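SorB (Sorangium cellulosum, PDB 6B2V) contributes, through this dehydratase-related pyran synthase domain of module nine, to the sorangicin polyketide assembly line, probably closing a pyran ring in the growing antibiotic intermediate. Local coordinates at residues A[65-70]-A[101-106]. Numbering follows the deposited sequence.
Sequences VAYLEM and CELRVV
M70 and Y67, one turn apart on helix 64-77, meet L103 and V105 of strand 101-110 in a buried, largely apolar helix-on-sheet contact within the N-terminal half of the domain. It illustrates how a helix can engage one strand of a sheet chiefly through one long side chain, that of M70. The axes of segments 65-70 and 101-106 stay 10.4 Å apart at their closest and are inclined at 56°; no hydrogen bond joins them, and side chains bridge the space between the backbones. M70 spans most of it. With CG anti to the backbone N (chi1 -176°) and the chain extended beyond, the thioether runs straight out from the helix and its methyl reaches the strand backbone, M70 CE lying 3.7 Å from the carbonyl O of L103. M70 crosses L103 obliquely, with M70 SD 3.8 Å from L103 CD2, while the same methyl touches V105, CE of M70 to CG1 of V105 being 4.1 Å. The end of M70 thus lies against two strand residues that both face the helix, with the side chain of R104 between them turned to the other face.

This pairing belongs to the hotdog fold, in which an antiparallel sheet wraps around a central helix; helix 64-77 appears to fill that role in the predicted N-terminal hotdog, one of two in this dehydratase-like domain. L103 CD2 is shared: besides the sulfur it meets the tyrosine ring obliquely, 4.0 Å from Y67 CE1, the two side chains crossing at about a right angle. Around them the layer continues with F62 and L94, which both touch Y67 and L103, and with V118 of the adjacent strand 113-120, packed against Y67, L103 and V105.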
loop_
_atom_site.group_PDB
_atom_site.type_symbol
_atom_site.label_atom_id
_atom_site.label_comp_id
_atom_site.label_asym_id
_atom_site.label_seq_id
_atom_site.Cartn_x
_atom_site.Cartn_y
_atom_site.Cartn_z
ATOM N N VAL A 65 -0.163 4.112 0.488
ATOM C CA VAL A 65 0.616 3.048 1.010
ATOM C C VAL A 65 1.542 3.476 2.136
ATOM O O VAL A 65 1.913 2.705 2.933
ATOM C CB VAL A 65 1.286 2.259 -0.146
ATOM C CG1 VAL A 65 2.551 2.897 -0.652
ATOM C CG2 VAL A 65 1.294 0.777 0.039
ATOM N N ALA A 66 1.983 4.724 2.105
ATOM C CA ALA A 66 2.856 5.267 3.138
ATOM C C ALA A 66 2.162 5.385 4.481
ATOM O O ALA A 66 2.790 5.342 5.464
ATOM C CB ALA A 66 3.506 6.566 2.731
ATOM N N TYR A 67 0.847 5.565 4.478
ATOM C CA TYR A 67 0.117 5.624 5.729
ATOM C C TYR A 67 0.162 4.298 6.449
ATOM O O TYR A 67 0.140 4.247 7.638
ATOM C CB TYR A 67 -1.334 6.052 5.501
ATOM C CG TYR A 67 -1.542 7.476 4.975
ATOM C CD1 TYR A 67 -1.446 8.550 5.809
ATOM C CD2 TYR A 67 -1.927 7.696 3.701
ATOM C CE1 TYR A 67 -1.641 9.817 5.344
ATOM C CE2 TYR A 67 -2.120 8.951 3.222
ATOM C CZ TYR A 67 -1.990 10.015 4.038
ATOM O OH TYR A 67 -2.236 11.240 3.527
ATOM N N LEU A 68 0.111 3.223 5.685
ATOM C CA LEU A 68 0.152 1.903 6.238
ATOM C C LEU A 68 1.488 1.678 6.892
ATOM O O LEU A 68 1.565 1.153 7.927
ATOM C CB LEU A 68 -0.079 0.829 5.174
ATOM C CG LEU A 68 -1.421 0.874 4.447
ATOM C CD1 LEU A 68 -1.518 -0.159 3.366
ATOM C CD2 LEU A 68 -2.588 0.738 5.397
ATOM N N GLU A 69 2.525 2.079 6.197
ATOM C CA GLU A 69 3.873 1.956 6.752
ATOM C C GLU A 69 4.049 2.828 8.012
ATOM O O GLU A 69 4.661 2.438 8.932
ATOM C CB GLU A 69 4.938 2.272 5.679
ATOM C CG GLU A 69 6.395 2.350 6.156
ATOM C CD GLU A 69 7.010 1.025 6.548
ATOM O OE1 GLU A 69 6.461 0.005 6.289
ATOM O OE2 GLU A 69 8.073 1.076 7.121
ATOM N N MET A 70 3.490 4.017 8.003
ATOM C CA MET A 70 3.580 4.892 9.146
ATOM C C MET A 70 2.883 4.293 10.367
ATOM O O MET A 70 3.425 4.305 11.429
ATOM C CB MET A 70 3.001 6.275 8.818
ATOM C CG MET A 70 3.154 7.262 9.956
ATOM S SD MET A 70 2.378 8.832 9.475
ATOM C CE MET A 70 2.851 9.872 10.857
ATOM N N CYS A 101 4.504 20.303 6.921
ATOM C CA CYS A 101 3.319 19.916 7.665
ATOM C C CYS A 101 3.590 18.756 8.592
ATOM O O CYS A 101 4.331 17.870 8.279
ATOM C CB CYS A 101 2.227 19.503 6.684
ATOM S SG CYS A 101 0.521 19.453 7.285
ATOM N N GLU A 102 2.920 18.750 9.718
ATOM C CA GLU A 102 3.047 17.666 10.634
ATOM C C GLU A 102 1.953 16.647 10.395
ATOM O O GLU A 102 0.887 16.991 10.086
ATOM C CB GLU A 102 2.932 18.177 12.063
ATOM C CG GLU A 102 2.991 17.114 13.143
ATOM C CD GLU A 102 2.482 17.552 14.530
ATOM O OE1 GLU A 102 1.302 17.697 14.767
ATOM O OE2 GLU A 102 3.264 17.682 15.400
ATOM N N LEU A 103 2.291 15.384 10.520
ATOM C CA LEU A 103 1.336 14.299 10.439
ATOM C C LEU A 103 1.410 13.555 11.753
ATOM O O LEU A 103 2.477 13.289 12.208
ATOM C CB LEU A 103 1.674 13.371 9.285
ATOM C CG LEU A 103 0.586 12.531 8.696
ATOM C CD1 LEU A 103 -0.593 13.327 8.260
ATOM C CD2 LEU A 103 1.143 11.788 7.514
ATOM N N ARG A 104 0.262 13.239 12.307
ATOM C CA ARG A 104 0.175 12.543 13.570
ATOM C C ARG A 104 -0.605 11.272 13.443
ATOM O O ARG A 104 -1.506 11.235 12.706
ATOM C CB ARG A 104 -0.481 13.444 14.612
ATOM C CG ARG A 104 -0.529 12.858 15.995
ATOM C CD ARG A 104 -1.288 13.725 16.978
ATOM N NE ARG A 104 -0.811 15.096 17.030
ATOM C CZ ARG A 104 -1.518 16.077 17.576
ATOM N NH1 ARG A 104 -2.707 15.829 18.058
ATOM N NH2 ARG A 104 -1.066 17.301 17.617
ATOM N N VAL A 105 -0.167 10.230 14.127
ATOM C CA VAL A 105 -0.876 8.989 14.127
ATOM C C VAL A 105 -1.155 8.625 15.563
ATOM O O VAL A 105 -0.273 8.588 16.340
ATOM C CB VAL A 105 -0.109 7.877 13.377
ATOM C CG1 VAL A 105 1.254 7.665 13.940
ATOM C CG2 VAL A 105 -0.871 6.589 13.391
ATOM N N VAL A 106 -2.401 8.350 15.865
ATOM C CA VAL A 106 -2.840 7.991 17.194
ATOM C C VAL A 106 -3.273 6.529 17.236
ATOM O O VAL A 106 -4.014 6.096 16.427
ATOM C CB VAL A 106 -4.026 8.881 17.609
ATOM C CG1 VAL A 106 -4.542 8.530 18.992
ATOM C CG2 VAL A 106 -3.619 10.310 17.596
#